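Long-range contacts in ribonucleoside triphosphate reductase (Lactobacillus leichmannii, PDB 1L1L), which reduces ribonucleoside triphosphates to the corresponding 2'-deoxyribonucleotides, as a monomeric, allosterically regulated class II reductase that depends on a B12 coenzyme: residues R593-E601 / G682-K690; A441-F452 / A528-N539. All coordinates share one frame; numbering follows the deposited sequence.

Contact 1: residues R593-E601 / G682-K690; sequences RTEADIYTE and GGSLQQAPK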
loop_
_atom_site.group_PDB
_atom_site.type_symbol
_atom_site.label_atom_id
_atom_site.label_comp_id
_atom_site.label_asym_id
_atom_site.label_seq_id
_atom_site.Cartn_x
_atom_site.Cartn_y
_atom_site.Cartn_z
ATOM N N ARG A 593 -7.313 -26.411 -15.815
ATOM C CA ARG A 593 -6.533 -26.460 -17.050
ATOM C C ARG A 593 -5.251 -25.678 -16.825
ATOM O O ARG A 593 -5.274 -24.630 -16.185
ATOM C CB ARG A 593 -7.320 -25.850 -18.214
ATOM C CG ARG A 593 -8.485 -26.711 -18.688
ATOM C CD ARG A 593 -8.966 -26.326 -20.093
ATOM N NE ARG A 593 -10.105 -27.155 -20.495
ATOM C CZ ARG A 593 -10.815 -26.987 -21.608
ATOM N NH1 ARG A 593 -10.516 -26.014 -22.458
ATOM N NH2 ARG A 593 -11.834 -27.800 -21.871
ATOM N N THR A 594 -4.135 -26.203 -17.333
ATOM C CA THR A 594 -2.838 -25.548 -17.177
ATOM C C THR A 594 -2.085 -25.498 -18.512
ATOM O O THR A 594 -2.388 -26.248 -19.441
ATOM C CB THR A 594 -1.940 -26.276 -16.150
ATOM O OG1 THR A 594 -1.543 -27.550 -16.669
ATOM C CG2 THR A 594 -2.685 -26.494 -14.836
ATOM N N GLU A 595 -1.090 -24.618 -18.585
ATOM C CA GLU A 595 -0.294 -24.455 -19.794
ATOM C C GLU A 595 0.976 -23.714 -19.410
ATOM O O GLU A 595 0.996 -22.971 -18.427
ATOM C CB GLU A 595 -1.070 -23.621 -20.819
ATOM C CG GLU A 595 -1.197 -22.157 -20.400
ATOM C CD GLU A 595 -2.211 -21.375 -21.208
ATOM O OE1 GLU A 595 -2.092 -21.345 -22.461
ATOM O OE2 GLU A 595 -3.123 -20.778 -20.582
ATOM N N ALA A 596 2.041 -23.920 -20.175
ATOM C CA ALA A 596 3.283 -23.219 -19.891
ATOM C C ALA A 596 3.020 -21.734 -20.168
ATOM O O ALA A 596 2.353 -21.385 -21.139
ATOM C CB ALA A 596 4.399 -23.749 -20.792
ATOM N N ASP A 597 3.515 -20.868 -19.293
ATOM C CA ASP A 597 3.332 -19.425 -19.447
ATOM C C ASP A 597 4.322 -18.971 -20.521
ATOM O O ASP A 597 5.486 -19.347 -20.487
ATOM C CB ASP A 597 3.604 -18.744 -18.101
ATOM C CG ASP A 597 3.742 -17.238 -18.203
ATOM O OD1 ASP A 597 3.033 -16.590 -19.000
ATOM O OD2 ASP A 597 4.573 -16.700 -17.448
ATOM N N ILE A 598 3.850 -18.188 -21.479
ATOM C CA ILE A 598 4.721 -17.722 -22.568
ATOM C C ILE A 598 5.495 -16.450 -22.248
ATOM O O ILE A 598 6.434 -16.093 -22.967
ATOM C CB ILE A 598 3.916 -17.474 -23.870
ATOM C CG1 ILE A 598 2.894 -16.351 -23.657
ATOM C CG2 ILE A 598 3.236 -18.755 -24.313
ATOM C CD1 ILE A 598 1.924 -16.160 -24.810
ATOM N N TYR A 599 5.108 -15.763 -21.179
ATOM C CA TYR A 599 5.765 -14.511 -20.800
ATOM C C TYR A 599 6.885 -14.659 -19.777
ATOM O O TYR A 599 7.667 -13.727 -19.567
ATOM C CB TYR A 599 4.731 -13.516 -20.262
ATOM C CG TYR A 599 3.596 -13.248 -21.212
ATOM C CD1 TYR A 599 3.834 -12.712 -22.483
ATOM C CD2 TYR A 599 2.287 -13.579 -20.870
ATOM C CE1 TYR A 599 2.808 -12.523 -23.381
ATOM C CE2 TYR A 599 1.248 -13.395 -21.757
ATOM C CZ TYR A 599 1.507 -12.870 -23.018
ATOM O OH TYR A 599 0.477 -12.728 -23.908
ATOM N N THR A 600 6.975 -15.822 -19.147
ATOM C CA THR A 600 7.995 -16.047 -18.132
ATOM C C THR A 600 8.501 -17.472 -18.178
ATOM O O THR A 600 7.725 -18.423 -18.294
ATOM C CB THR A 600 7.446 -15.780 -16.709
ATOM O OG1 THR A 600 6.705 -14.552 -16.702
ATOM C CG2 THR A 600 8.588 -15.671 -15.708
ATOM N N GLU A 601 9.812 -17.617 -18.069
ATOM C CA GLU A 601 10.461 -18.913 -18.101
ATOM C C GLU A 601 10.095 -19.763 -16.878
ATOM O O GLU A 601 9.841 -19.227 -15.802
ATOM C CB GLU A 601 11.972 -18.695 -18.157
ATOM C CG GLU A 601 12.779 -19.946 -18.379
ATOM C CD GLU A 601 14.200 -19.632 -18.804
ATOM O OE1 GLU A 601 14.772 -18.660 -18.267
ATOM O OE2 GLU A 601 14.743 -20.364 -19.659
ATOM N N GLY A 682 -4.753 -2.580 -22.940
ATOM C CA GLY A 682 -5.187 -3.926 -23.268
ATOM C C GLY A 682 -4.638 -4.386 -24.606
ATOM O O GLY A 682 -3.835 -5.319 -24.667
ATOM N N GLY A 683 -5.078 -3.732 -25.679
ATOM C CA GLY A 683 -4.614 -4.082 -27.011
ATOM C C GLY A 683 -5.083 -5.454 -27.448
ATOM O O GLY A 683 -5.990 -5.574 -28.275
ATOM N N SER A 684 -4.458 -6.487 -26.892
ATOM C CA SER A 684 -4.799 -7.871 -27.199
ATOM C C SER A 684 -3.649 -8.763 -26.754
ATOM O O SER A 684 -2.602 -8.783 -27.392
ATOM C CB SER A 684 -5.028 -8.048 -28.704
ATOM O OG SER A 684 -5.404 -9.379 -29.019
ATOM N N LEU A 685 -3.830 -9.478 -25.650
ATOM C CA LEU A 685 -2.787 -10.373 -25.163
ATOM C C LEU A 685 -3.112 -11.783 -25.619
ATOM O O LEU A 685 -4.241 -12.245 -25.471
ATOM C CB LEU A 685 -2.688 -10.320 -23.639
ATOM C CG LEU A 685 -1.993 -9.106 -23.024
ATOM C CD1 LEU A 685 -2.070 -9.174 -21.507
ATOM C CD2 LEU A 685 -0.546 -9.076 -23.472
ATOM N N GLN A 686 -2.125 -12.460 -26.189
ATOM C CA GLN A 686 -2.315 -13.817 -26.677
ATOM C C GLN A 686 -2.684 -14.787 -25.551
ATOM O O GLN A 686 -3.491 -15.695 -25.749
ATOM C CB GLN A 686 -1.048 -14.283 -27.393
ATOM C CG GLN A 686 -1.122 -15.680 -27.973
ATOM C CD GLN A 686 -0.210 -15.848 -29.185
ATOM O OE1 GLN A 686 0.904 -15.336 -29.207
ATOM N NE2 GLN A 686 -0.681 -16.578 -30.191
ATOM N N GLN A 687 -2.090 -14.592 -24.381
ATOM C CA GLN A 687 -2.377 -15.435 -23.220
ATOM C C GLN A 687 -2.807 -14.501 -22.086
ATOM O O GLN A 687 -2.096 -14.322 -21.098
ATOM C CB GLN A 687 -1.123 -16.225 -22.822
ATOM C CG GLN A 687 -1.379 -17.378 -21.857
ATOM C CD GLN A 687 -0.110 -18.138 -21.507
ATOM O OE1 GLN A 687 0.772 -17.623 -20.820
ATOM N NE2 GLN A 687 -0.011 -19.370 -21.988
ATOM N N ALA A 688 -3.989 -13.913 -22.246
ATOM C CA ALA A 688 -4.538 -12.952 -21.290
ATOM C C ALA A 688 -4.728 -13.429 -19.856
ATOM O O ALA A 688 -5.246 -14.521 -19.620
ATOM C CB ALA A 688 -5.870 -12.423 -21.818
ATOM N N PRO A 689 -4.319 -12.604 -18.875
ATOM C CA PRO A 689 -4.471 -12.958 -17.463
ATOM C C PRO A 689 -5.968 -13.006 -17.136
ATOM O O PRO A 689 -6.386 -13.668 -16.189
ATOM C CB PRO A 689 -3.745 -11.825 -16.737
ATOM C CG PRO A 689 -3.912 -10.666 -17.661
ATOM C CD PRO A 689 -3.648 -11.300 -19.016
ATOM N N LYS A 690 -6.755 -12.285 -17.931
ATOM C CA LYS A 690 -8.206 -12.253 -17.789
ATOM C C LYS A 690 -8.834 -12.314 -19.175
ATOM O O LYS A 690 -8.837 -11.332 -19.919
ATOM C CB LYS A 690 -8.665 -10.987 -17.059
ATOM C CG LYS A 690 -8.276 -10.946 -15.592
ATOM C CD LYS A 690 -8.904 -9.749 -14.890
ATOM C CE LYS A 690 -8.310 -9.532 -13.501
ATOM N NZ LYS A 690 -8.895 -8.321 -12.828
#
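The side-chain amide of Gln687 is gripped at both ends by the backbone of 593-601: NE2 donates to Ala596 O (3.2 Å, N-H...O angle 169°), and OE1 accepts from Ile598 N at 3.2 Å. The site lies where edge strand 593-596 of a four-stranded antiparallel sheet runs into the turn leading to strand 603-611; Gln687 comes from the irregular loop between strands 674-679 and 690-692. Its chain is extended beyond CG, with CG anti to the backbone N (chi1 -166°), and so reaches both backbone groups. Ala596 O lies almost in the amide plane, whereas Ile598 N meets OE1 tilted from the carbonyl plane. The two bonds are consistent with this orientation of the amide, although Asp597 OD1 lies 3.1 Å from Gln687 OE1, two acceptors side by side. Glu595 approaches from the opposite direction and sets OE1 2.9 Å from Gln687 NE2, the carboxylate turned 61° against the amide; its other oxygen, OE2, forms a salt bridge with Arg574 of strand 570-578. Asp597 closes an Asx turn, OD1 accepting from Tyr599 N from above the carboxylate plane, while OD2 pairs with Arg576. This turn presents Ile598 and Tyr599 to the loop. CG1 of Ile598 covers one face of the Tyr599 ring, and Ile598 CD1 rests 3.6 Å from Gln687 CB. The backbone carbonyl Gln687 O lies at the edge of that ring, in its plane. Beyond it, Tyr599 OH accepts a hydrogen bond from Gln687 N at 3.2 Å, with Leu685 CD2 3.8 Å from Tyr599 OH.

Contact 2: residues A441-F452 / A528-N539; sequences ALAARYAKRVTF and ADQDYSKTLGCN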
loop_
_atom_site.group_PDB
_atom_site.type_symbol
_atom_site.label_atom_id
_atom_site.label_comp_id
_atom_site.label_asym_id
_atom_site.label_seq_id
_atom_site.Cartn_x
_atom_site.Cartn_y
_atom_site.Cartn_z
ATOM N N ALA A 441 -18.167 -1.667 13.462
ATOM C CA ALA A 441 -17.738 -1.275 14.794
ATOM C C ALA A 441 -16.528 -2.133 15.194
ATOM O O ALA A 441 -15.584 -1.646 15.813
ATOM C CB ALA A 441 -18.903 -1.443 15.799
ATOM N N LEU A 442 -16.543 -3.416 14.841
ATOM C CA LEU A 442 -15.405 -4.273 15.170
ATOM C C LEU A 442 -14.212 -3.763 14.350
ATOM O O LEU A 442 -13.081 -3.714 14.821
ATOM C CB LEU A 442 -15.700 -5.734 14.805
ATOM C CG LEU A 442 -16.692 -6.479 15.711
ATOM C CD1 LEU A 442 -17.173 -7.759 15.030
ATOM C CD2 LEU A 442 -16.020 -6.792 17.033
ATOM N N ALA A 443 -14.499 -3.364 13.121
ATOM C CA ALA A 443 -13.450 -2.860 12.235
ATOM C C ALA A 443 -12.763 -1.664 12.883
ATOM O O ALA A 443 -11.543 -1.654 13.065
ATOM C CB ALA A 443 -14.054 -2.472 10.903
ATOM N N ALA A 444 -13.558 -0.669 13.260
ATOM C CA ALA A 444 -13.032 0.537 13.893
ATOM C C ALA A 444 -12.133 0.266 15.095
ATOM O O ALA A 444 -11.086 0.892 15.259
ATOM C CB ALA A 444 -14.188 1.452 14.292
ATOM N N ARG A 445 -12.532 -0.676 15.940
ATOM C CA ARG A 445 -11.753 -0.988 17.131
ATOM C C ARG A 445 -10.453 -1.701 16.807
ATOM O O ARG A 445 -9.446 -1.533 17.514
ATOM C CB ARG A 445 -12.593 -1.844 18.093
ATOM C CG ARG A 445 -13.852 -1.150 18.618
ATOM C CD ARG A 445 -14.743 -2.128 19.417
ATOM N NE ARG A 445 -14.089 -2.601 20.637
ATOM C CZ ARG A 445 -14.210 -2.025 21.834
ATOM N NH1 ARG A 445 -14.971 -0.951 21.990
ATOM N NH2 ARG A 445 -13.547 -2.510 22.873
ATOM N N TYR A 446 -10.468 -2.514 15.752
ATOM C CA TYR A 446 -9.270 -3.245 15.352
ATOM C C TYR A 446 -8.229 -2.197 15.001
ATOM O O TYR A 446 -7.125 -2.195 15.534
ATOM C CB TYR A 446 -9.563 -4.125 14.126
ATOM C CG TYR A 446 -8.381 -4.932 13.615
ATOM C CD1 TYR A 446 -7.335 -4.325 12.910
ATOM C CD2 TYR A 446 -8.291 -6.302 13.868
ATOM C CE1 TYR A 446 -6.227 -5.068 12.477
ATOM C CE2 TYR A 446 -7.194 -7.047 13.441
ATOM C CZ TYR A 446 -6.167 -6.429 12.751
ATOM O OH TYR A 446 -5.078 -7.180 12.355
ATOM N N ALA A 447 -8.621 -1.289 14.116
ATOM C CA ALA A 447 -7.733 -0.219 13.659
ATOM C C ALA A 447 -7.258 0.639 14.826
ATOM O O ALA A 447 -6.061 0.891 14.979
ATOM C CB ALA A 447 -8.456 0.644 12.631
ATOM N N LYS A 448 -8.202 1.080 15.651
ATOM C CA LYS A 448 -7.870 1.915 16.794
ATOM C C LYS A 448 -6.752 1.297 17.623
ATOM O O LYS A 448 -5.862 1.998 18.103
ATOM C CB LYS A 448 -9.097 2.118 17.684
ATOM C CG LYS A 448 -8.959 3.293 18.632
ATOM C CD LYS A 448 -9.187 4.603 17.881
ATOM C CE LYS A 448 -8.921 5.805 18.762
ATOM N NZ LYS A 448 -9.457 7.043 18.143
ATOM N N ARG A 449 -6.801 -0.018 17.804
ATOM C CA ARG A 449 -5.778 -0.689 18.588
ATOM C C ARG A 449 -4.398 -0.611 17.941
ATOM O O ARG A 449 -3.394 -0.366 18.618
ATOM C CB ARG A 449 -6.172 -2.143 18.851
ATOM C CG ARG A 449 -7.145 -2.304 20.051
ATOM C CD ARG A 449 -7.248 -3.771 20.511
ATOM N NE ARG A 449 -7.900 -4.628 19.517
ATOM C CZ ARG A 449 -9.202 -4.639 19.264
ATOM N NH1 ARG A 449 -10.028 -3.837 19.931
ATOM N NH2 ARG A 449 -9.685 -5.453 18.336
ATOM N N VAL A 450 -4.342 -0.806 16.627
ATOM C CA VAL A 450 -3.063 -0.735 15.938
ATOM C C VAL A 450 -2.338 0.568 16.311
ATOM O O VAL A 450 -1.112 0.593 16.425
ATOM C CB VAL A 450 -3.264 -0.813 14.398
ATOM C CG1 VAL A 450 -1.959 -0.527 13.671
ATOM C CG2 VAL A 450 -3.767 -2.192 14.017
ATOM N N THR A 451 -3.092 1.642 16.527
ATOM C CA THR A 451 -2.482 2.925 16.881
ATOM C C THR A 451 -1.736 2.927 18.221
ATOM O O THR A 451 -1.092 3.918 18.573
ATOM C CB THR A 451 -3.517 4.070 16.903
ATOM O OG1 THR A 451 -4.367 3.943 18.052
ATOM C CG2 THR A 451 -4.358 4.046 15.649
ATOM N N PHE A 452 -1.825 1.833 18.977
ATOM C CA PHE A 452 -1.107 1.755 20.247
ATOM C C PHE A 452 0.115 0.846 20.132
ATOM O O PHE A 452 0.785 0.558 21.130
ATOM C CB PHE A 452 -2.025 1.261 21.379
ATOM C CG PHE A 452 -3.051 2.270 21.813
ATOM C CD1 PHE A 452 -4.253 2.397 21.133
ATOM C CD2 PHE A 452 -2.807 3.109 22.899
ATOM C CE1 PHE A 452 -5.200 3.338 21.522
ATOM C CE2 PHE A 452 -3.751 4.056 23.296
ATOM C CZ PHE A 452 -4.948 4.172 22.609
ATOM N N ALA A 528 -18.699 3.992 16.994
ATOM C CA ALA A 528 -17.786 2.989 17.516
ATOM C C ALA A 528 -16.486 3.643 17.988
ATOM O O ALA A 528 -15.970 3.312 19.052
ATOM C CB ALA A 528 -17.496 1.947 16.439
ATOM N N ASP A 529 -15.948 4.569 17.196
ATOM C CA ASP A 529 -14.706 5.244 17.579
ATOM C C ASP A 529 -14.908 6.180 18.770
ATOM O O ASP A 529 -14.047 6.269 19.633
ATOM C CB ASP A 529 -14.140 6.045 16.404
ATOM C CG ASP A 529 -13.015 6.988 16.821
ATOM O OD1 ASP A 529 -11.939 6.507 17.246
ATOM O OD2 ASP A 529 -13.216 8.223 16.714
ATOM N N GLN A 530 -16.036 6.878 18.813
ATOM C CA GLN A 530 -16.292 7.794 19.925
ATOM C C GLN A 530 -16.337 7.045 21.258
ATOM O O GLN A 530 -15.668 7.430 22.220
ATOM C CB GLN A 530 -17.608 8.549 19.715
ATOM C CG GLN A 530 -17.629 9.448 18.487
ATOM C CD GLN A 530 -18.962 10.152 18.303
ATOM O OE1 GLN A 530 -20.024 9.537 18.410
ATOM N NE2 GLN A 530 -18.913 11.446 18.012
ATOM N N ASP A 531 -17.111 5.964 21.310
ATOM C CA ASP A 531 -17.229 5.191 22.540
ATOM C C ASP A 531 -15.903 4.559 22.959
ATOM O O ASP A 531 -15.522 4.634 24.127
ATOM C CB ASP A 531 -18.301 4.104 22.393
ATOM C CG ASP A 531 -19.654 4.662 21.964
ATOM O OD1 ASP A 531 -19.868 5.890 22.079
ATOM O OD2 ASP A 531 -20.516 3.867 21.519
ATOM N N TYR A 532 -15.194 3.947 22.010
ATOM C CA TYR A 532 -13.920 3.294 22.313
ATOM C C TYR A 532 -12.854 4.295 22.736
ATOM O O TYR A 532 -11.950 3.966 23.501
ATOM C CB TYR A 532 -13.432 2.492 21.097
ATOM C CG TYR A 532 -12.405 1.410 21.401
ATOM C CD1 TYR A 532 -12.321 0.819 22.664
ATOM C CD2 TYR A 532 -11.557 0.930 20.401
ATOM C CE1 TYR A 532 -11.420 -0.221 22.918
ATOM C CE2 TYR A 532 -10.660 -0.108 20.644
ATOM C CZ TYR A 532 -10.594 -0.680 21.901
ATOM O OH TYR A 532 -9.703 -1.703 22.133
ATOM N N SER A 533 -12.957 5.516 22.226
ATOM C CA SER A 533 -12.000 6.559 22.572
ATOM C C SER A 533 -12.217 6.929 24.037
ATOM O O SER A 533 -11.269 7.166 24.777
ATOM C CB SER A 533 -12.204 7.784 21.674
ATOM O OG SER A 533 -11.951 7.451 20.320
ATOM N N LYS A 534 -13.479 6.968 24.446
ATOM C CA LYS A 534 -13.824 7.283 25.825
ATOM C C LYS A 534 -13.232 6.211 26.744
ATOM O O LYS A 534 -12.450 6.512 27.646
ATOM C CB LYS A 534 -15.348 7.330 25.980
ATOM C CG LYS A 534 -15.833 7.440 27.426
ATOM C CD LYS A 534 -15.177 8.619 28.127
ATOM C CE LYS A 534 -15.604 8.741 29.585
ATOM N NZ LYS A 534 -14.865 9.854 30.243
ATOM N N THR A 535 -13.602 4.960 26.492
ATOM C CA THR A 535 -13.129 3.829 27.281
ATOM C C THR A 535 -11.612 3.808 27.455
ATOM O O THR A 535 -11.106 3.580 28.555
ATOM C CB THR A 535 -13.548 2.497 26.635
ATOM O OG1 THR A 535 -14.975 2.375 26.652
ATOM C CG2 THR A 535 -12.937 1.348 27.376
ATOM N N LEU A 536 -10.889 4.030 26.362
ATOM C CA LEU A 536 -9.433 4.021 26.399
ATOM C C LEU A 536 -8.858 5.332 26.913
ATOM O O LEU A 536 -7.738 5.372 27.424
ATOM C CB LEU A 536 -8.877 3.737 25.002
ATOM C CG LEU A 536 -9.205 2.361 24.434
ATOM C CD1 LEU A 536 -8.523 2.200 23.083
ATOM C CD2 LEU A 536 -8.730 1.288 25.400
ATOM N N GLY A 537 -9.629 6.401 26.765
ATOM C CA GLY A 537 -9.180 7.704 27.217
ATOM C C GLY A 537 -8.208 8.389 26.270
ATOM O O GLY A 537 -7.416 9.226 26.701
ATOM N N CYS A 538 -8.260 8.044 24.985
ATOM C CA CYS A 538 -7.369 8.652 23.989
ATOM C C CYS A 538 -8.167 9.599 23.107
ATOM O O CYS A 538 -9.370 9.756 23.285
ATOM C CB CYS A 538 -6.749 7.576 23.099
ATOM S SG CYS A 538 -7.960 6.800 21.987
ATOM N N ASN A 539 -7.495 10.218 22.140
ATOM C CA ASN A 539 -8.158 11.132 21.220
ATOM C C ASN A 539 -9.015 10.356 20.232
ATOM O O ASN A 539 -8.725 9.200 19.924
ATOM C CB ASN A 539 -7.119 11.944 20.451
ATOM C CG ASN A 539 -6.356 12.888 21.342
ATOM O OD1 ASN A 539 -6.943 13.780 21.947
ATOM N ND2 ASN A 539 -5.043 12.694 21.437
HETATM O O HOH W 1 -12.136 3.256 17.015
HETATM O O HOH W 2 -16.954 0.852 20.385
#
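Arg445 lays its guanidinium over one face of the Tyr532 ring, the planes 29° apart and CZ 3.6 Å from the ring centroid, a cation-pi stack offset toward the rim. Arg445 CB and CG already pass the CD2-CE2 side of the ring, and a bend at chi3 then brings the guanidinium over CD1 and CE1. Leu536 CD1 sits over the centre of the opposite face. Arg449 comes at the hydroxyl end: NH1 donates to Tyr532 OH (3.1 Å), which lies in the guanidinium plane, while the planes of the two groups stand 68° apart. Glu81 of helix 72-90 forms salt bridges with both arginines, Asn59 takes Arg449 NE, and Asp63 is a further partner of Tyr532 OH. These side chains lie between segments 441-450 of helix 436-450 and 528-536 of helix 512-536, whose axes approach to 9.3 Å at -44°. The backbones come closest at Ala441 and Ala528, with Ala528 CB against Ala441 CB at 3.7 Å and also against Ala444 CB. Toward the C-terminal ends Lys448 crosses Asp529 at about a right angle, and its NZ forms a salt bridge to the syn lone pair of Asp529 OD1 (2.7 Å). Lys448 NZ also donates to a lone pair of Asn539 O at 2.9 Å, and more weakly to Ser533 OG; Ser541 OG is hydrogen-bonded to both Lys448 NZ and Asp529 OD1. Gly537 ends the second helix in a Schellman motif, after which Cys538 turns toward Phe452, Cys538 CB lying 3.9 Å from Phe452 CZ at the ring edge.

The two contacts lie on opposite sides of the chain's centre, with centres 46 Å apart and nearest atoms about 25 Å apart, so they do not touch. They follow in series: contact 2 closes at Asn539 before contact 1 opens at Arg593. No helix or sheet is common to both. Contact 2 joins helices 436-450 and 512-536; contact 1 ties edge strand 593-596 of the four-stranded antiparallel sheet to the loop between strand 674-679, in a mixed sheet that is probably part of the ten-stranded alpha-beta barrel, and strand 690-692. Contact 2 is thus a junction between helices and contact 1 one between a strand and a loop linking two sheets, in separate parts of the single chain.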